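PDB 3V4S: phosphoribosylaminoimidazole carboxylase, ATPase subunit from Bacillus anthracis, which probably uses ATP and bicarbonate to carboxylate aminoimidazole ribonucleotide to N5-carboxyaminoimidazole ribonucleotide, a step of purine biosynthesis, as an ATP-grasp enzyme. Local coordinates for residues L25-A30 with C51-D56; F193-S198 with A231-E236; K314-V319 with N359-N364. All blocks are in the same frame, centred on the assembly; numbering follows the deposited sequence.

Contact 1. Residues L25-A30 with C51-D56; sequences LGRMMA and CAQVAD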
loop_
_atom_site.group_PDB
_atom_site.type_symbol
_atom_site.label_atom_id
_atom_site.label_comp_id
_atom_site.label_asym_id
_atom_site.label_seq_id
_atom_site.Cartn_x
_atom_site.Cartn_y
_atom_site.Cartn_z
ATOM N N LEU B 25 -0.217 6.353 13.017
ATOM C CA LEU B 25 1.150 5.999 12.615
ATOM C C LEU B 25 1.361 4.505 12.762
ATOM O O LEU B 25 1.917 3.849 11.870
ATOM C CB LEU B 25 2.205 6.792 13.409
ATOM C CG LEU B 25 2.044 8.323 13.368
ATOM C CD1 LEU B 25 3.162 8.988 14.152
ATOM C CD2 LEU B 25 2.005 8.841 11.925
ATOM N N GLY B 26 0.897 3.960 13.886
ATOM C CA GLY B 26 0.978 2.516 14.118
ATOM C C GLY B 26 0.122 1.747 13.117
ATOM O O GLY B 26 0.561 0.735 12.577
ATOM N N ARG B 27 -1.090 2.242 12.849
ATOM C CA ARG B 27 -1.960 1.615 11.862
ATOM C C ARG B 27 -1.244 1.505 10.510
ATOM O O ARG B 27 -1.229 0.447 9.894
ATOM C CB ARG B 27 -3.285 2.386 11.729
ATOM C CG ARG B 27 -4.192 1.936 10.569
ATOM C CD ARG B 27 -5.327 2.920 10.407
ATOM N NE ARG B 27 -6.316 2.597 9.364
ATOM C CZ ARG B 27 -7.433 1.902 9.560
ATOM N NH1 ARG B 27 -7.708 1.358 10.750
ATOM N NH2 ARG B 27 -8.276 1.724 8.544
ATOM N N MET B 28 -0.608 2.593 10.082
ATOM C CA MET B 28 0.078 2.598 8.811
ATOM C C MET B 28 1.336 1.729 8.792
ATOM O O MET B 28 1.620 1.093 7.780
ATOM C CB MET B 28 0.325 4.035 8.345
ATOM C CG MET B 28 -0.946 4.652 7.790
ATOM S SD MET B 28 -0.792 6.350 7.211
ATOM C CE MET B 28 -0.655 7.272 8.747
ATOM N N MET B 29 2.077 1.695 9.907
ATOM C CA MET B 29 3.132 0.698 10.092
ATOM C C MET B 29 2.577 -0.713 9.904
ATOM O O MET B 29 3.173 -1.539 9.210
ATOM C CB MET B 29 3.705 0.766 11.517
ATOM C CG MET B 29 4.651 1.930 11.796
ATOM S SD MET B 29 5.127 1.819 13.542
ATOM C CE MET B 29 5.995 3.374 13.742
ATOM N N ALA B 30 1.469 -0.986 10.578
ATOM C CA ALA B 30 0.849 -2.309 10.582
ATOM C C ALA B 30 0.402 -2.741 9.185
ATOM O O ALA B 30 0.617 -3.881 8.807
ATOM C CB ALA B 30 -0.323 -2.344 11.572
ATOM N N CYS B 51 -4.866 1.402 14.999
ATOM C CA CYS B 51 -3.966 0.279 14.793
ATOM C C CYS B 51 -4.594 -1.085 15.146
ATOM O O CYS B 51 -4.368 -2.070 14.440
ATOM C CB CYS B 51 -2.649 0.492 15.524
ATOM S SG CYS B 51 -1.438 -0.801 15.248
ATOM N N ALA B 52 -5.389 -1.132 16.210
ATOM C CA ALA B 52 -6.085 -2.367 16.600
ATOM C C ALA B 52 -6.998 -2.895 15.491
ATOM O O ALA B 52 -7.168 -4.100 15.360
ATOM C CB ALA B 52 -6.867 -2.168 17.890
ATOM N N GLN B 53 -7.556 -1.991 14.685
ATOM C CA GLN B 53 -8.395 -2.365 13.535
ATOM C C GLN B 53 -7.653 -3.109 12.424
ATOM O O GLN B 53 -8.272 -3.633 11.499
ATOM C CB GLN B 53 -9.056 -1.119 12.955
ATOM C CG GLN B 53 -9.994 -0.413 13.930
ATOM C CD GLN B 53 -10.363 0.966 13.465
ATOM O OE1 GLN B 53 -10.387 1.235 12.262
ATOM N NE2 GLN B 53 -10.643 1.865 14.414
ATOM N N VAL B 54 -6.325 -3.142 12.505
ATOM C CA VAL B 54 -5.508 -3.832 11.509
ATOM C C VAL B 54 -4.538 -4.834 12.154
ATOM O O VAL B 54 -3.766 -5.489 11.467
ATOM C CB VAL B 54 -4.751 -2.817 10.608
ATOM C CG1 VAL B 54 -3.924 -1.862 11.443
ATOM C CG2 VAL B 54 -3.845 -3.540 9.635
ATOM N N ALA B 55 -4.588 -4.959 13.475
ATOM C CA ALA B 55 -3.644 -5.799 14.208
ATOM C C ALA B 55 -4.201 -7.199 14.469
ATOM O O ALA B 55 -5.399 -7.364 14.572
ATOM C CB ALA B 55 -3.287 -5.124 15.525
ATOM N N ASP B 56 -3.325 -8.197 14.598
ATOM C CA ASP B 56 -3.740 -9.548 14.979
ATOM C C ASP B 56 -4.087 -9.658 16.464
ATOM O O ASP B 56 -5.037 -10.341 16.828
ATOM C CB ASP B 56 -2.657 -10.555 14.617
ATOM C CG ASP B 56 -2.354 -10.557 13.138
ATOM O OD1 ASP B 56 -1.409 -9.862 12.730
ATOM O OD2 ASP B 56 -3.069 -11.237 12.375
#
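Arg27 and Cys51 mark where the helix and loop backbones meet closely: Arg27 CA and Cys51 CA lie 3.8 Å apart. Gly26, with no side chain, exposes its peptide to the Cys51 sulfur. Cys51 turns its SG away from its own backbone N (chi1 -177°), which lays the sulfur against that peptide, 3.7 Å from Gly26 C, while Cys51 CB rests 3.6 Å from Arg27 N. One turn further along the helix, Ala30 aims its methyl at the loop and meets Val54, with Ala30 CB 3.6 Å from Val54 CG1. That same Val54 branch also lies 3.9 Å from Arg27 CG, so one methyl touches both the base of the arginine and the alanine.

Beyond CG the Arg27 chain runs out straight to NE and crosses Gln53 at a slant. The guanidinium and amide planes are 77° apart, nearly perpendicular. The hydrogen bond from Arg27 NH1 to Gln53 OE1 is weak, 3.1 Å long and bent to 131° at the hydrogen. Other partners hold both groups: Arg27 NH1 also hydrogen-bonds Pro50 O, Arg27 NH2 donates to Lys34 O of the second subunit, and Gln53 OE1 accepts from Lys39 NZ of that subunit, so the polar end of this contact belongs to the dimer interface.

The arrangement places helix 24-35, which follows the first strand of a Rossmann-like parallel sheet, against the loop leading from strand 39-44 to strand 57-60, outermost in the sheet within this chain. Cys51 also touches Val42 on strand 39-44, and helix 294-303 packs against Met28 and Met29.

Contact 2. Residues F193-S198 with A231-E236; sequences FEKEVS and ARITEE. With ATP (adenosine-5'-triphosphate), chain F.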
loop_
_atom_site.group_PDB
_atom_site.type_symbol
_atom_site.label_atom_id
_atom_site.label_comp_id
_atom_site.label_asym_id
_atom_site.label_seq_id
_atom_site.Cartn_x
_atom_site.Cartn_y
_atom_site.Cartn_z
ATOM N N PHE B 193 12.481 32.468 8.395
ATOM C CA PHE B 193 12.685 31.550 7.269
ATOM C C PHE B 193 11.876 31.900 6.009
ATOM O O PHE B 193 10.851 32.584 6.080
ATOM C CB PHE B 193 12.385 30.108 7.701
ATOM C CG PHE B 193 10.980 29.896 8.215
ATOM C CD1 PHE B 193 10.732 29.808 9.584
ATOM C CD2 PHE B 193 9.903 29.784 7.336
ATOM C CE1 PHE B 193 9.446 29.597 10.060
ATOM C CE2 PHE B 193 8.615 29.587 7.807
ATOM C CZ PHE B 193 8.387 29.488 9.177
ATOM N N GLU B 194 12.335 31.418 4.858
ATOM C CA GLU B 194 11.596 31.616 3.620
ATOM C C GLU B 194 10.601 30.459 3.477
ATOM O O GLU B 194 9.454 30.654 3.074
ATOM C CB GLU B 194 12.560 31.659 2.430
ATOM C CG GLU B 194 12.246 32.752 1.419
ATOM C CD GLU B 194 12.874 32.511 0.044
ATOM O OE1 GLU B 194 14.053 32.081 -0.040
ATOM O OE2 GLU B 194 12.180 32.758 -0.970
ATOM N N LYS B 195 11.059 29.257 3.820
ATOM C CA LYS B 195 10.241 28.039 3.782
ATOM C C LYS B 195 10.620 27.102 4.928
ATOM O O LYS B 195 11.752 27.139 5.428
ATOM C CB LYS B 195 10.419 27.315 2.436
ATOM C CG LYS B 195 9.690 27.974 1.277
ATOM C CD LYS B 195 10.211 27.485 -0.064
ATOM C CE LYS B 195 9.605 28.276 -1.207
ATOM N NZ LYS B 195 8.116 28.228 -1.168
ATOM N N GLU B 196 9.654 26.285 5.352
ATOM C CA GLU B 196 9.907 25.164 6.261
ATOM C C GLU B 196 10.027 23.900 5.433
ATOM O O GLU B 196 9.235 23.678 4.521
ATOM C CB GLU B 196 8.735 24.953 7.213
ATOM C CG GLU B 196 8.414 26.129 8.098
ATOM C CD GLU B 196 7.472 25.728 9.202
ATOM O OE1 GLU B 196 6.324 26.216 9.190
ATOM O OE2 GLU B 196 7.877 24.909 10.055
ATOM N N VAL B 197 11.000 23.063 5.756
ATOM C CA VAL B 197 11.139 21.811 5.043
ATOM C C VAL B 197 11.412 20.707 6.031
ATOM O O VAL B 197 11.803 20.964 7.160
ATOM C CB VAL B 197 12.256 21.844 3.966
ATOM C CG1 VAL B 197 12.027 22.962 2.955
ATOM C CG2 VAL B 197 13.639 21.906 4.602
ATOM N N SER B 198 11.194 19.470 5.599
ATOM C CA SER B 198 11.544 18.321 6.406
ATOM C C SER B 198 12.156 17.236 5.550
ATOM O O SER B 198 11.940 17.170 4.315
ATOM C CB SER B 198 10.324 17.791 7.160
ATOM O OG SER B 198 9.370 17.249 6.266
ATOM N N ALA B 231 10.143 19.845 -2.702
ATOM C CA ALA B 231 10.117 21.177 -2.082
ATOM C C ALA B 231 10.571 22.203 -3.123
ATOM O O ALA B 231 11.485 21.920 -3.904
ATOM C CB ALA B 231 11.031 21.212 -0.863
ATOM N N ARG B 232 9.919 23.363 -3.154
ATOM C CA ARG B 232 10.256 24.407 -4.128
ATOM C C ARG B 232 11.432 25.226 -3.610
ATOM O O ARG B 232 11.276 26.340 -3.130
ATOM C CB ARG B 232 9.041 25.279 -4.431
ATOM C CG ARG B 232 7.908 24.490 -5.079
ATOM C CD ARG B 232 6.614 25.267 -5.099
ATOM N NE ARG B 232 6.176 25.635 -3.757
ATOM C CZ ARG B 232 5.057 26.301 -3.499
ATOM N NH1 ARG B 232 4.729 26.591 -2.250
ATOM N NH2 ARG B 232 4.267 26.681 -4.491
ATOM N N ILE B 233 12.606 24.618 -3.687
ATOM C CA ILE B 233 13.849 25.176 -3.148
ATOM C C ILE B 233 14.956 24.853 -4.137
ATOM O O ILE B 233 14.754 24.076 -5.067
ATOM C CB ILE B 233 14.204 24.599 -1.744
ATOM C CG1 ILE B 233 14.425 23.076 -1.799
ATOM C CG2 ILE B 233 13.136 24.967 -0.719
ATOM C CD1 ILE B 233 14.918 22.478 -0.493
ATOM N N THR B 234 16.131 25.437 -3.937
ATOM C CA THR B 234 17.246 25.207 -4.843
ATOM C C THR B 234 17.789 23.805 -4.645
ATOM O O THR B 234 17.701 23.247 -3.542
ATOM C CB THR B 234 18.396 26.196 -4.567
ATOM O OG1 THR B 234 18.854 26.017 -3.219
ATOM C CG2 THR B 234 17.937 27.640 -4.785
ATOM N N GLU B 235 18.361 23.248 -5.708
ATOM C CA GLU B 235 19.127 22.007 -5.622
ATOM C C GLU B 235 20.164 22.060 -4.489
ATOM O O GLU B 235 20.382 21.067 -3.800
ATOM C CB GLU B 235 19.789 21.695 -6.974
ATOM C CG GLU B 235 20.700 20.472 -6.994
ATOM C CD GLU B 235 19.957 19.148 -7.083
ATOM O OE1 GLU B 235 20.332 18.315 -7.939
ATOM O OE2 GLU B 235 19.009 18.922 -6.302
ATOM N N GLU B 236 20.779 23.227 -4.298
ATOM C CA GLU B 236 21.765 23.432 -3.227
ATOM C C GLU B 236 21.167 23.224 -1.840
ATOM O O GLU B 236 21.765 22.546 -1.013
ATOM C CB GLU B 236 22.402 24.827 -3.295
ATOM C CG GLU B 236 23.443 25.006 -4.392
ATOM C CD GLU B 236 22.883 25.605 -5.673
ATOM O OE1 GLU B 236 21.642 25.748 -5.811
ATOM O OE2 GLU B 236 23.704 25.945 -6.556
HETATM P PG ATP F . 4.450 19.484 16.085
HETATM O O1G ATP F . 5.238 19.326 14.808
HETATM O O2G ATP F . 2.948 19.361 15.943
HETATM O O3G ATP F . 5.013 18.697 17.235
HETATM P PB ATP F . 5.184 21.659 17.863
HETATM O O1B ATP F . 3.995 21.779 18.773
HETATM O O2B ATP F . 6.436 21.001 18.348
HETATM O O3B ATP F . 4.688 21.064 16.428
HETATM P PA ATP F . 6.970 23.541 16.633
HETATM O O1A ATP F . 7.198 22.501 15.559
HETATM O O2A ATP F . 8.106 23.932 17.543
HETATM O O3A ATP F . 5.653 23.164 17.503
HETATM O "O5'" ATP F . 6.418 24.863 15.927
HETATM C "C5'" ATP F . 5.221 24.802 15.154
HETATM C "C4'" ATP F . 5.380 25.845 14.059
HETATM O "O4'" ATP F . 5.593 27.146 14.643
HETATM C "C3'" ATP F . 6.611 25.596 13.192
HETATM O "O3'" ATP F . 6.431 24.596 12.172
HETATM C "C2'" ATP F . 6.912 26.999 12.685
HETATM O "O2'" ATP F . 6.090 27.329 11.561
HETATM C "C1'" ATP F . 6.541 27.895 13.871
HETATM N N9 ATP F . 7.777 28.155 14.656
HETATM C C8 ATP F . 8.215 27.453 15.727
HETATM N N7 ATP F . 9.400 27.941 16.175
HETATM C C5 ATP F . 9.737 28.990 15.392
HETATM C C6 ATP F . 10.850 29.967 15.309
HETATM N N6 ATP F . 11.885 29.944 16.182
HETATM N N1 ATP F . 10.800 30.902 14.324
HETATM C C2 ATP F . 9.788 30.968 13.435
HETATM N N3 ATP F . 8.755 30.111 13.453
HETATM C C4 ATP F . 8.665 29.123 14.388
#
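Lys195 reaches across to Arg232 with its aliphatic chain, not its charge: Lys195 CE lies 3.2 Å from Arg232 O, and Lys195 CD packs 3.9 Å from Ile233 CG2. Behind it, Val197 CG1 touches both Ala231 CB and Ile233 CG2 at 4.3 Å, a looser apolar layer. The Lys195 and Arg232 side chains cross at about a right angle. A bend at the last torsion of the lysine (chi4 -56°) accompanies a 3.9 Å separation between Lys195 NZ and Arg232 NH1, and Glu216 reconciles the two positive charges by forming salt bridges to both.

Strand 195-203 belongs to the antiparallel sheet of the ATP-grasp fold, and alternation along it separates two roles. Lys195 and Val197 point to the 231-236 segment, whereas Glu196 faces the nucleotide: Glu196 OE1 accepts from ATP O2' and Glu196 OE2 from ATP O3', each at 2.6 Å, so one carboxylate grips both ribose hydroxyls.

Further out, His219 ND1 hydrogen-bonds Glu196 OE1, which probably helps to position the carboxylate. Phe193, stacked on Phe263, presents its ring edge to the adenine, with Phe193 CE1 3.5 Å from ATP N3. Glu194 and Lys195 form a classic beta bulge opposite Ala264, while Thr234 OG1 N-caps helix 235-251 through Leu237 N.

Contact 3. Residues K314-V319 with N359-N364; sequences KPVVMV and NILNDN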
loop_
_atom_site.group_PDB
_atom_site.type_symbol
_atom_site.label_atom_id
_atom_site.label_comp_id
_atom_site.label_asym_id
_atom_site.label_seq_id
_atom_site.Cartn_x
_atom_site.Cartn_y
_atom_site.Cartn_z
ATOM N N LYS B 314 6.570 10.543 -8.621
ATOM C CA LYS B 314 5.658 11.537 -9.175
ATOM C C LYS B 314 5.526 12.674 -8.151
ATOM O O LYS B 314 5.528 12.409 -6.942
ATOM C CB LYS B 314 4.292 10.893 -9.496
ATOM C CG LYS B 314 3.273 11.795 -10.195
ATOM C CD LYS B 314 2.316 10.994 -11.094
ATOM C CE LYS B 314 1.360 11.921 -11.836
ATOM N NZ LYS B 314 0.305 11.185 -12.585
ATOM N N PRO B 315 5.436 13.942 -8.618
ATOM C CA PRO B 315 5.256 15.064 -7.676
ATOM C C PRO B 315 3.936 14.967 -6.914
ATOM O O PRO B 315 2.961 14.434 -7.444
ATOM C CB PRO B 315 5.235 16.297 -8.590
ATOM C CG PRO B 315 5.999 15.884 -9.801
ATOM C CD PRO B 315 5.680 14.423 -9.996
ATOM N N VAL B 316 3.901 15.519 -5.700
ATOM C CA VAL B 316 2.793 15.293 -4.769
ATOM C C VAL B 316 2.586 16.444 -3.787
ATOM O O VAL B 316 3.551 17.032 -3.267
ATOM C CB VAL B 316 2.993 13.968 -3.980
ATOM C CG1 VAL B 316 4.359 13.942 -3.302
ATOM C CG2 VAL B 316 1.861 13.727 -2.975
ATOM N N VAL B 317 1.316 16.758 -3.544
ATOM C CA VAL B 317 0.925 17.598 -2.423
ATOM C C VAL B 317 0.080 16.735 -1.471
ATOM O O VAL B 317 -1.001 16.249 -1.839
ATOM C CB VAL B 317 0.127 18.847 -2.875
ATOM C CG1 VAL B 317 -0.235 19.706 -1.668
ATOM C CG2 VAL B 317 0.925 19.670 -3.875
ATOM N N MET B 318 0.600 16.501 -0.275
ATOM C CA MET B 318 -0.216 15.918 0.785
ATOM C C MET B 318 -1.029 17.025 1.473
ATOM O O MET B 318 -0.479 18.077 1.836
ATOM C CB MET B 318 0.656 15.186 1.816
ATOM C CG MET B 318 -0.208 14.495 2.882
ATOM S SD MET B 318 0.429 14.635 4.554
ATOM C CE MET B 318 0.053 16.344 4.947
ATOM N N VAL B 319 -2.330 16.796 1.649
ATOM C CA VAL B 319 -3.162 17.705 2.424
ATOM C C VAL B 319 -3.737 16.958 3.622
ATOM O O VAL B 319 -4.327 15.884 3.457
ATOM C CB VAL B 319 -4.306 18.338 1.584
ATOM C CG1 VAL B 319 -4.850 19.568 2.293
ATOM C CG2 VAL B 319 -3.822 18.730 0.186
ATOM N N ASN B 359 -3.196 12.423 -0.665
ATOM C CA ASN B 359 -2.012 12.701 -1.492
ATOM C C ASN B 359 -2.477 13.025 -2.901
ATOM O O ASN B 359 -3.103 12.193 -3.557
ATOM C CB ASN B 359 -1.040 11.520 -1.503
ATOM C CG ASN B 359 -0.355 11.311 -0.162
ATOM O OD1 ASN B 359 0.003 12.277 0.517
ATOM N ND2 ASN B 359 -0.138 10.040 0.213
ATOM N N ILE B 360 -2.199 14.253 -3.342
ATOM C CA ILE B 360 -2.601 14.724 -4.667
ATOM C C ILE B 360 -1.399 14.604 -5.600
ATOM O O ILE B 360 -0.418 15.347 -5.470
ATOM C CB ILE B 360 -3.146 16.171 -4.624
ATOM C CG1 ILE B 360 -4.273 16.291 -3.594
ATOM C CG2 ILE B 360 -3.655 16.607 -6.003
ATOM C CD1 ILE B 360 -4.841 17.688 -3.422
ATOM N N LEU B 361 -1.456 13.639 -6.515
ATOM C CA LEU B 361 -0.345 13.409 -7.424
ATOM C C LEU B 361 -0.583 14.128 -8.744
ATOM O O LEU B 361 -1.683 14.094 -9.298
ATOM C CB LEU B 361 -0.136 11.913 -7.706
ATOM C CG LEU B 361 0.001 10.859 -6.595
ATOM C CD1 LEU B 361 0.727 9.645 -7.152
ATOM C CD2 LEU B 361 0.712 11.348 -5.356
ATOM N N ASN B 362 0.466 14.745 -9.262
ATOM C CA ASN B 362 0.381 15.402 -10.551
ATOM C C ASN B 362 1.775 15.653 -11.073
ATOM O O ASN B 362 2.693 15.870 -10.280
ATOM C CB ASN B 362 -0.391 16.715 -10.434
ATOM C CG ASN B 362 -0.916 17.189 -11.772
ATOM O OD1 ASN B 362 -0.164 17.711 -12.601
ATOM N ND2 ASN B 362 -2.210 17.012 -11.992
ATOM N N ASP B 363 1.935 15.615 -12.400
ATOM C CA ASP B 363 3.225 15.902 -13.019
ATOM C C ASP B 363 3.631 17.330 -12.694
ATOM O O ASP B 363 4.808 17.635 -12.557
ATOM C CB ASP B 363 3.158 15.703 -14.531
ATOM C CG ASP B 363 3.025 14.254 -14.909
ATOM O OD1 ASP B 363 3.551 13.394 -14.167
ATOM O OD2 ASP B 363 2.393 13.970 -15.939
ATOM N N ASN B 364 2.641 18.192 -12.547
ATOM C CA ASN B 364 2.924 19.564 -12.209
ATOM C C ASN B 364 2.472 19.918 -10.816
ATOM O O ASN B 364 1.276 19.914 -10.505
ATOM C CB ASN B 364 2.312 20.530 -13.211
ATOM C CG ASN B 364 2.828 21.937 -13.010
ATOM O OD1 ASN B 364 2.366 22.668 -12.121
ATOM N ND2 ASN B 364 3.826 22.309 -13.799
#
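Val316 and Leu361 lie side by side on one face of an antiparallel ladder, Val316 CG2 touching Leu361 CD2 at 3.6 Å. They form a non-hydrogen-bonded pair, as do Met318 and Asn359 on the same face. Between them Val317 and Ile360 make the hydrogen-bonded pair, with Ile360 N to Val317 O at 2.8 Å and Val317 N to Ile360 O at 3.0 Å. Both bonds are close to straight, 168° and 164° at the hydrogen. On the Val317 face, Ile360 CD1 reaches diagonally to Val319 CG2 at 3.9 Å, and helix 365-374 covers Val317 and Ile360 through Ala368.

Regular pairing gives way beyond Val316 and Leu361. Asn362 N still donates to Pro315 O, but the proline ring now abuts the turn, Pro315 CB standing 3.1 Å from Asn362 O. Asn362 OD1 accepts from Asn364 N in an Asx turn that leads into the N-cap of helix 365-374. On this more open side Lys314 stretches its extended chain past Asp363, leaving Lys314 NZ 4.2 Å from Asp363 OD1, beyond a salt bridge; its salt-bridge partner is Glu291 of the second subunit.

Asn359 adds a polar group to the packed end. Its ND2 is held by Asp288 and His284 O, whereas Asn359 OD1 lies 3.2 Å from Met318 CG and has no hydrogen-bonding partner in the model, consistent with the nitrogen's bonds setting the amide's orientation; burying the oxygen probably carries an energetic cost.

How the contacts relate
The three contacts follow one another along the chain, each closing before the next opens, and fall in the preATP-grasp, ATP-grasp and C-terminal regions respectively. Contacts 2 and 3 share the large antiparallel sheet, through strand 195-203 in the former and strands 316-322 and 354-361 in the latter; their centres are about 17 Å apart, and strands 209-220 and 223-229 intervene. That continuous sheet physically joins the nucleotide-binding region to the C-terminal part. Contact 1 belongs to the separate parallel sheet region, with its centre about 32 Å from that of contact 2 and about 25 Å from that of contact 3. Contacts 1 and 3 both touch the second subunit, whereas contact 2 does not.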